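Local structure of MdcE (Pseudomonas aeruginosa, 5VIP) at residues Ala44-Val48 with Phe60-Asp66; Ala141-Gly145 with Pro258-Gly262; Asn69-Arg73 with Arg121-Leu125. The protein probably acts as the gamma subunit of a biotin-independent malonate decarboxylase, a transferase. All coordinates share one frame; numbering follows the deposited sequence.

Contact 1. Residues Ala44-Val48 with Phe60-Asp66; sequences ASLRV and FLAVVPD
Leu46, Arg47 and Val48 pair with Val63, Ala62 and Leu61 in the beta hairpin of strands 46-53 and 56-63; here 46-48 runs antiparallel to 60-63 at an angle of 171°, the two short axes 4.8 Å apart. Arg47 and Ala62 form the hydrogen-bonded pair: Arg47 N reaches Ala62 O over 2.9 Å in a nearly straight bond, and Ala62 N returns to Arg47 O. Leu46-Val63 and Val48-Leu61 are the flanking non-hydrogen-bonded pairs. Val64 N still donates to Ser45 O at 2.9 Å just past the paired residues.

The tightly packed side carries Leu46, Val48, Leu61 and Val63. Leu46 CD1 approaches Val63 CG2 to 4.3 Å, Val48 CG2 lies as far from Leu61 CD2, and Leu87, Ala90 and Val91 of helix 81-97 close over this apolar layer. The opposite face is covered in part by Leu26 and Phe29 of helix 24-33, yet it is looser at Ala44 and Arg47, which are partly exposed. Ala44 CB rests 3.4 Å from OD2 of the buried Asp66, while the carboxylate's other oxygen accepts from the backbone N of Asp68. Next to it, Ser45 CB meets Asp66 CB, and the OG of Ser45, also buried, is hydrogen-bonded to Glu83.

Arg47 covers the partly exposed side. Its chain bends at chi2 (-66°), folding the guanidinium back along its own segment, where Ala44 O lies in the plane of the group and bonds to NH1, although the modelled length is doubtfully short; NE donates to Leu36 O. One face of the guanidinium is covered by Val64, whose CG2 methyl stands 3.6 Å from Arg47 NH1, nearer the rim than the centre.

Contact 2. Residues Ala141-Gly145 with Pro258-Gly262; sequences ARLAG and PRDLG
Leu143 and Arg259 bring their CA atoms to 6.0 Å where the C-terminal end of helix 127-143 meets the irregular segment Pro258-Gly262, and Gly145 closes the helix with a positive phi of 109° in a Schellman motif, its N bonded back to Arg142 O.

Two arginines, one from each segment, reach across and each takes a backbone carbonyl of the opposite segment. Arg142 NH1 donates to Arg259 O at 2.8 Å; the oxygen lies at the edge of the guanidinium and the donor in the carbonyl plane. Arg142 is extended through chi1 and chi2, then turns at chi3 (46°) to bring the head toward the loop, and Leu261 covers one guanidinium face at about a right angle, CD2 coming 3.5 Å from Arg142 NE. Gln167 accepts from NH2 and NE has a further partner outside the two segments, so all three nitrogens of this buried charge are hydrogen-bonded.

Arg259 works in the reverse direction. Fully extended from CG to NE, it passes alongside the last helical turn, with CD 3.4 Å from Leu143 O, and NH1 donates to that same oxygen at 3.0 Å. Here the donor is tilted from the carbonyl plane, although the oxygen stays near the plane of the guanidinium. One face of the group lies over Gly145, whose CA sits above its centre at 3.5 Å. The positive charge thus meets the carbonyl end of the helix, where the dipole would be expected to favour it.

The site lies on the surface: Ala141 and Ala144 pack against Val91 and Leu95 of helix 81-97, Gly262 pairs through its backbone with Ala168 just before strand 170-174, and a chain of another protein touches Arg142, Leu143 and Leu261.

Contact 3. Residues Asn69-Arg73 with Arg121-Leu125; sequences NPFPR and REEAL
Phe71, whose side chain meets Arg121, Glu122 and Leu125, has its backbone N bonded to Asn69 OD1 at 2.9 Å and 167°, an Asx turn that sets the bend of the loop before helix 81-97. The same asparagine uses ND2 to reach Glu83, which ties the turn to that helix.

The Phe71 side chain lies against the short helix 120-124, and three groups come up to its ring. Leu125 CD1 is 3.9 Å from Phe71 CE1 and supplies the apolar part. Arg121 NH2 lies 3.7 Å from Phe71 CD1, with ring and guanidinium planes 45° apart, so that the two groups are not stacked. Glu122 runs antiparallel alongside Phe71, OE2 resting 3.6 Å from Phe71 CB, its carboxylate steeply inclined to the ring.

Pro72 and Arg73 complete the surface. The Arg121 chain turns at chi3 (55°) and lays its head across the proline, bringing NH2 to 3.2 Å from Pro72 CD; Pro70 O lies in the guanidinium plane, but too far for a bond. Glu122, bent at chi2, places both carboxylate oxygens beside Arg73 CB, OE2 at 3.7 Å. The Arg73 guanidinium turns off from helix 120-124, and its NE makes a weak bond to Tyr118 O.

A chain of another protein packs on Phe71, Leu125 and, with an acidic side chain, Arg73, and Glu123 of the same helix bonds to it. Between the two segments the charged ends mostly meet carbon, and no salt bridge or hydrogen bond joins them: Arg73 NE stays 5.9 Å from Glu122 OE1. The contact is therefore mostly van der Waals, charged heads against carbon, and any attraction between the opposite charges is probably long-range.

Overall arrangement
Contacts 1 and 3 are neighbours, with centres about 17 Å apart, and they touch where Ser45 OG packs 3.8 Å from Asn69 ND2; both atoms are hydrogen-bonded to Glu83 OE2, so one carboxylate of helix 81-97 joins the hairpin to the loop 69-73. The same helix packs against contact 2 through Val91 and Leu95, yet that contact lies apart, its centre about 23 Å from that of contact 1 and about 32 Å from that of contact 3. Along the chain, helices 120-124 and 127-143 link 121-125 to 141-145. Contacts 2 and 3 both touch the chain of another protein, whereas contact 1 is internal, at the hairpin edge of the six-stranded sheet.

Contact 1. Residues Ala44-Val48 with Phe60-Asp66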
loop_
_atom_site.group_PDB
_atom_site.type_symbol
_atom_site.label_atom_id
_atom_site.label_comp_id
_atom_site.label_asym_id
_atom_site.label_seq_id
_atom_site.Cartn_x
_atom_site.Cartn_y
_atom_site.Cartn_z
ATOM N N ALA A 44 -11.680 -11.307 15.726
ATOM C CA ALA A 44 -12.109 -12.627 15.264
ATOM C C ALA A 44 -11.908 -12.817 13.761
ATOM O O ALA A 44 -11.968 -13.940 13.252
ATOM C CB ALA A 44 -13.568 -12.857 15.624
ATOM N N SER A 45 -11.683 -11.713 13.054
ATOM C CA SER A 45 -11.410 -11.751 11.622
ATOM C C SER A 45 -9.927 -11.990 11.336
ATOM O O SER A 45 -9.496 -11.943 10.189
ATOM C CB SER A 45 -11.859 -10.446 10.979
ATOM O OG SER A 45 -11.362 -9.350 11.731
ATOM N N LEU A 46 -9.152 -12.225 12.389
ATOM C CA LEU A 46 -7.723 -12.499 12.278
ATOM C C LEU A 46 -7.360 -13.863 12.845
ATOM O O LEU A 46 -7.747 -14.192 13.964
ATOM C CB LEU A 46 -6.918 -11.438 13.025
ATOM C CG LEU A 46 -6.036 -10.570 12.153
ATOM C CD1 LEU A 46 -6.947 -9.786 11.242
ATOM C CD2 LEU A 46 -5.171 -9.664 13.014
ATOM N N ARG A 47 -6.612 -14.648 12.080
ATOM C CA ARG A 47 -6.010 -15.862 12.609
ATOM C C ARG A 47 -4.497 -15.707 12.635
ATOM O O ARG A 47 -3.878 -15.426 11.601
ATOM C CB ARG A 47 -6.396 -17.082 11.776
ATOM C CG ARG A 47 -7.873 -17.371 11.749
ATOM C CD ARG A 47 -8.394 -17.784 13.115
ATOM N NE ARG A 47 -9.802 -18.164 13.031
ATOM C CZ ARG A 47 -10.807 -17.304 13.148
ATOM N NH1 ARG A 47 -10.547 -16.020 13.359
ATOM N NH2 ARG A 47 -12.065 -17.722 13.052
ATOM N N VAL A 48 -3.915 -15.908 13.815
ATOM C CA VAL A 48 -2.473 -15.808 14.020
ATOM C C VAL A 48 -2.002 -17.007 14.838
ATOM O O VAL A 48 -2.623 -17.354 15.842
ATOM C CB VAL A 48 -2.081 -14.498 14.761
ATOM C CG1 VAL A 48 -0.570 -14.401 14.933
ATOM C CG2 VAL A 48 -2.625 -13.270 14.034
ATOM N N PHE A 60 2.076 -17.675 11.163
ATOM C CA PHE A 60 1.047 -17.640 10.124
ATOM C C PHE A 60 0.064 -16.503 10.400
ATOM O O PHE A 60 -0.344 -16.289 11.540
ATOM C CB PHE A 60 0.272 -18.968 10.055
ATOM C CG PHE A 60 1.089 -20.149 9.576
ATOM C CD1 PHE A 60 1.163 -20.463 8.225
ATOM C CD2 PHE A 60 1.753 -20.965 10.484
ATOM C CE1 PHE A 60 1.896 -21.558 7.784
ATOM C CE2 PHE A 60 2.492 -22.061 10.050
ATOM C CZ PHE A 60 2.562 -22.356 8.700
ATOM N N LEU A 61 -0.337 -15.789 9.355
ATOM C CA LEU A 61 -1.334 -14.736 9.504
ATOM C C LEU A 61 -2.340 -14.832 8.387
ATOM O O LEU A 61 -1.972 -14.916 7.228
ATOM C CB LEU A 61 -0.699 -13.337 9.488
ATOM C CG LEU A 61 0.358 -13.026 10.539
ATOM C CD1 LEU A 61 1.736 -13.091 9.905
ATOM C CD2 LEU A 61 0.101 -11.653 11.127
ATOM N N ALA A 62 -3.611 -14.784 8.745
ATOM C CA ALA A 62 -4.674 -14.821 7.768
ATOM C C ALA A 62 -5.803 -13.899 8.191
ATOM O O ALA A 62 -6.193 -13.863 9.364
ATOM C CB ALA A 62 -5.197 -16.262 7.591
ATOM N N VAL A 63 -6.327 -13.154 7.230
ATOM C CA VAL A 63 -7.588 -12.466 7.420
ATOM C C VAL A 63 -8.707 -13.407 6.982
ATOM O O VAL A 63 -8.615 -14.024 5.921
ATOM C CB VAL A 63 -7.637 -11.172 6.621
ATOM C CG1 VAL A 63 -8.983 -10.481 6.818
ATOM C CG2 VAL A 63 -6.485 -10.261 7.042
ATOM N N VAL A 64 -9.751 -13.536 7.796
ATOM C CA VAL A 64 -10.845 -14.467 7.491
ATOM C C VAL A 64 -12.191 -13.817 7.804
ATOM O O VAL A 64 -12.248 -12.847 8.562
ATOM C CB VAL A 64 -10.709 -15.781 8.301
ATOM C CG1 VAL A 64 -9.370 -16.473 8.002
ATOM C CG2 VAL A 64 -10.843 -15.481 9.790
ATOM N N PRO A 65 -13.283 -14.344 7.221
ATOM C CA PRO A 65 -14.585 -13.726 7.467
ATOM C C PRO A 65 -14.983 -13.776 8.930
ATOM O O PRO A 65 -14.705 -14.757 9.621
ATOM C CB PRO A 65 -15.538 -14.568 6.613
ATOM C CG PRO A 65 -14.686 -15.119 5.545
ATOM C CD PRO A 65 -13.372 -15.400 6.200
ATOM N N ASP A 66 -15.606 -12.700 9.395
ATOM C CA ASP A 66 -16.198 -12.649 10.724
ATOM C C ASP A 66 -17.588 -12.025 10.637
ATOM O O ASP A 66 -17.732 -10.794 10.604
ATOM C CB ASP A 66 -15.317 -11.859 11.697
ATOM C CG ASP A 66 -15.966 -11.690 13.070
ATOM O OD1 ASP A 66 -16.878 -12.479 13.409
ATOM O OD2 ASP A 66 -15.561 -10.769 13.811
#

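Contact 2. Residues Ala141-Gly145 with Pro258-Gly262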
loop_
_atom_site.group_PDB
_atom_site.type_symbol
_atom_site.label_atom_id
_atom_site.label_comp_id
_atom_site.label_asym_id
_atom_site.label_seq_id
_atom_site.Cartn_x
_atom_site.Cartn_y
_atom_site.Cartn_z
ATOM N N ALA A 141 9.171 -5.180 9.253
ATOM C CA ALA A 141 9.571 -6.550 9.560
ATOM C C ALA A 141 10.479 -7.110 8.470
ATOM O O ALA A 141 11.502 -7.714 8.772
ATOM C CB ALA A 141 8.351 -7.438 9.747
ATOM N N ARG A 142 10.111 -6.918 7.205
ATOM C CA ARG A 142 10.941 -7.378 6.093
ATOM C C ARG A 142 12.321 -6.712 6.110
ATOM O O ARG A 142 13.342 -7.393 6.000
ATOM C CB ARG A 142 10.241 -7.122 4.744
ATOM C CG ARG A 142 11.083 -7.484 3.506
ATOM C CD ARG A 142 10.282 -7.386 2.183
ATOM N NE ARG A 142 9.495 -6.148 2.099
ATOM C CZ ARG A 142 10.017 -4.930 1.953
ATOM N NH1 ARG A 142 11.334 -4.767 1.872
ATOM N NH2 ARG A 142 9.221 -3.865 1.901
ATOM N N LEU A 143 12.351 -5.388 6.253
ATOM C CA LEU A 143 13.614 -4.654 6.268
ATOM C C LEU A 143 14.500 -5.081 7.443
ATOM O O LEU A 143 15.722 -5.034 7.344
ATOM C CB LEU A 143 13.364 -3.138 6.324
ATOM C CG LEU A 143 12.714 -2.524 5.075
ATOM C CD1 LEU A 143 12.285 -1.092 5.337
ATOM C CD2 LEU A 143 13.670 -2.589 3.893
ATOM N N ALA A 144 13.875 -5.485 8.545
ATOM C CA ALA A 144 14.611 -5.898 9.742
ATOM C C ALA A 144 15.149 -7.326 9.632
ATOM O O ALA A 144 15.902 -7.777 10.499
ATOM C CB ALA A 144 13.723 -5.766 10.975
ATOM N N GLY A 145 14.755 -8.043 8.582
ATOM C CA GLY A 145 15.257 -9.386 8.363
ATOM C C GLY A 145 14.282 -10.529 8.587
ATOM O O GLY A 145 14.677 -11.689 8.534
ATOM N N PRO A 258 19.176 -10.371 -0.212
ATOM C CA PRO A 258 18.659 -9.001 -0.183
ATOM C C PRO A 258 17.210 -8.990 0.315
ATOM O O PRO A 258 16.487 -9.974 0.143
ATOM C CB PRO A 258 18.758 -8.550 -1.647
ATOM C CG PRO A 258 19.718 -9.515 -2.292
ATOM C CD PRO A 258 19.515 -10.809 -1.575
ATOM N N ARG A 259 16.796 -7.890 0.927
ATOM C CA ARG A 259 15.503 -7.834 1.603
ATOM C C ARG A 259 14.444 -7.064 0.814
ATOM O O ARG A 259 13.480 -6.573 1.390
ATOM C CB ARG A 259 15.679 -7.226 2.998
ATOM C CG ARG A 259 16.469 -8.157 3.933
ATOM C CD ARG A 259 16.836 -7.524 5.262
ATOM N NE ARG A 259 17.773 -8.378 6.000
ATOM C CZ ARG A 259 18.310 -8.072 7.178
ATOM N NH1 ARG A 259 17.997 -6.931 7.777
ATOM N NH2 ARG A 259 19.164 -8.911 7.759
ATOM N N ASP A 260 14.619 -6.984 -0.504
ATOM C CA ASP A 260 13.670 -6.280 -1.372
ATOM C C ASP A 260 12.385 -7.062 -1.627
ATOM O O ASP A 260 12.321 -8.271 -1.400
ATOM C CB ASP A 260 14.320 -5.954 -2.718
ATOM C CG ASP A 260 15.614 -5.186 -2.571
ATOM O OD1 ASP A 260 16.668 -5.835 -2.390
ATOM O OD2 ASP A 260 15.576 -3.936 -2.639
ATOM N N LEU A 261 11.363 -6.352 -2.096
ATOM C CA LEU A 261 10.133 -6.972 -2.564
ATOM C C LEU A 261 10.425 -8.025 -3.624
ATOM O O LEU A 261 11.319 -7.842 -4.446
ATOM C CB LEU A 261 9.188 -5.923 -3.146
ATOM C CG LEU A 261 8.635 -4.910 -2.154
ATOM C CD1 LEU A 261 7.604 -4.066 -2.846
ATOM C CD2 LEU A 261 8.026 -5.645 -0.993
ATOM N N GLY A 262 9.664 -9.116 -3.604
ATOM C CA GLY A 262 9.830 -10.195 -4.563
ATOM C C GLY A 262 9.835 -9.798 -6.021
ATOM O O GLY A 262 10.635 -10.328 -6.801
#

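Contact 3. Residues Asn69-Arg73 with Arg121-Leu125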
loop_
_atom_site.group_PDB
_atom_site.type_symbol
_atom_site.label_atom_id
_atom_site.label_comp_id
_atom_site.label_asym_id
_atom_site.label_seq_id
_atom_site.Cartn_x
_atom_site.Cartn_y
_atom_site.Cartn_z
ATOM N N ASN A 69 -18.424 -9.238 13.077
ATOM C CA ASN A 69 -17.531 -8.081 13.118
ATOM C C ASN A 69 -18.262 -6.858 13.659
ATOM O O ASN A 69 -19.361 -6.547 13.205
ATOM C CB ASN A 69 -16.968 -7.784 11.724
ATOM C CG ASN A 69 -15.694 -6.962 11.772
ATOM O OD1 ASN A 69 -15.661 -5.879 12.352
ATOM N ND2 ASN A 69 -14.626 -7.489 11.176
ATOM N N PRO A 70 -17.665 -6.180 14.650
ATOM C CA PRO A 70 -18.214 -4.932 15.197
ATOM C C PRO A 70 -18.539 -3.920 14.096
ATOM O O PRO A 70 -19.435 -3.099 14.274
ATOM C CB PRO A 70 -17.090 -4.420 16.106
ATOM C CG PRO A 70 -16.373 -5.661 16.529
ATOM C CD PRO A 70 -16.444 -6.609 15.361
ATOM N N PHE A 71 -17.827 -3.997 12.972
ATOM C CA PHE A 71 -18.095 -3.138 11.824
ATOM C C PHE A 71 -18.891 -3.873 10.753
ATOM O O PHE A 71 -18.386 -4.808 10.124
ATOM C CB PHE A 71 -16.777 -2.592 11.259
ATOM C CG PHE A 71 -16.138 -1.579 12.156
ATOM C CD1 PHE A 71 -16.524 -0.252 12.097
ATOM C CD2 PHE A 71 -15.195 -1.959 13.100
ATOM C CE1 PHE A 71 -15.958 0.693 12.933
ATOM C CE2 PHE A 71 -14.630 -1.017 13.950
ATOM C CZ PHE A 71 -15.015 0.312 13.861
ATOM N N PRO A 72 -20.142 -3.444 10.538
ATOM C CA PRO A 72 -21.069 -4.149 9.642
ATOM C C PRO A 72 -20.510 -4.280 8.231
ATOM O O PRO A 72 -20.753 -5.285 7.570
ATOM C CB PRO A 72 -22.323 -3.267 9.654
ATOM C CG PRO A 72 -22.205 -2.435 10.878
ATOM C CD PRO A 72 -20.744 -2.231 11.111
ATOM N N ARG A 73 -19.738 -3.291 7.791
ATOM C CA ARG A 73 -19.190 -3.322 6.440
ATOM C C ARG A 73 -18.001 -4.291 6.304
ATOM O O ARG A 73 -17.444 -4.473 5.212
ATOM C CB ARG A 73 -18.788 -1.907 6.009
ATOM C CG ARG A 73 -19.983 -0.961 5.797
ATOM C CD ARG A 73 -21.005 -1.527 4.798
ATOM N NE ARG A 73 -20.369 -2.083 3.602
ATOM C CZ ARG A 73 -21.002 -2.760 2.645
ATOM N NH1 ARG A 73 -22.311 -2.980 2.723
ATOM N NH2 ARG A 73 -20.318 -3.229 1.606
ATOM N N ARG A 121 -18.344 4.941 7.789
ATOM C CA ARG A 121 -17.662 4.914 9.076
ATOM C C ARG A 121 -16.185 4.563 8.891
ATOM O O ARG A 121 -15.313 5.134 9.557
ATOM C CB ARG A 121 -18.338 3.935 10.028
ATOM C CG ARG A 121 -19.238 4.645 11.022
ATOM C CD ARG A 121 -20.351 3.753 11.511
ATOM N NE ARG A 121 -19.848 2.509 12.076
ATOM C CZ ARG A 121 -20.605 1.443 12.299
ATOM N NH1 ARG A 121 -21.897 1.473 11.989
ATOM N NH2 ARG A 121 -20.071 0.348 12.827
ATOM N N GLU A 122 -15.912 3.634 7.978
ATOM C CA GLU A 122 -14.536 3.265 7.660
ATOM C C GLU A 122 -13.752 4.485 7.167
ATOM O O GLU A 122 -12.657 4.748 7.653
ATOM C CB GLU A 122 -14.504 2.144 6.615
ATOM C CG GLU A 122 -14.757 0.739 7.173
ATOM C CD GLU A 122 -16.205 0.512 7.621
ATOM O OE1 GLU A 122 -17.099 1.263 7.178
ATOM O OE2 GLU A 122 -16.439 -0.424 8.417
ATOM N N GLU A 123 -14.314 5.248 6.231
ATOM C CA GLU A 123 -13.624 6.448 5.750
ATOM C C GLU A 123 -13.452 7.496 6.848
ATOM O O GLU A 123 -12.376 8.069 6.994
ATOM C CB GLU A 123 -14.361 7.082 4.562
ATOM C CG GLU A 123 -14.292 6.275 3.290
ATOM C CD GLU A 123 -12.862 5.963 2.846
ATOM O OE1 GLU A 123 -11.937 6.776 3.103
ATOM O OE2 GLU A 123 -12.670 4.899 2.228
ATOM N N ALA A 124 -14.514 7.753 7.616
ATOM C CA ALA A 124 -14.456 8.765 8.665
ATOM C C ALA A 124 -13.386 8.441 9.697
ATOM O O ALA A 124 -12.719 9.343 10.218
ATOM C CB ALA A 124 -15.816 8.907 9.346
ATOM N N LEU A 125 -13.229 7.150 9.995
ATOM C CA LEU A 125 -12.288 6.715 11.020
ATOM C C LEU A 125 -10.907 6.391 10.446
ATOM O O LEU A 125 -10.043 5.892 11.159
ATOM C CB LEU A 125 -12.837 5.500 11.762
ATOM C CG LEU A 125 -14.115 5.709 12.579
ATOM C CD1 LEU A 125 -14.630 4.372 13.088
ATOM C CD2 LEU A 125 -13.856 6.636 13.732
#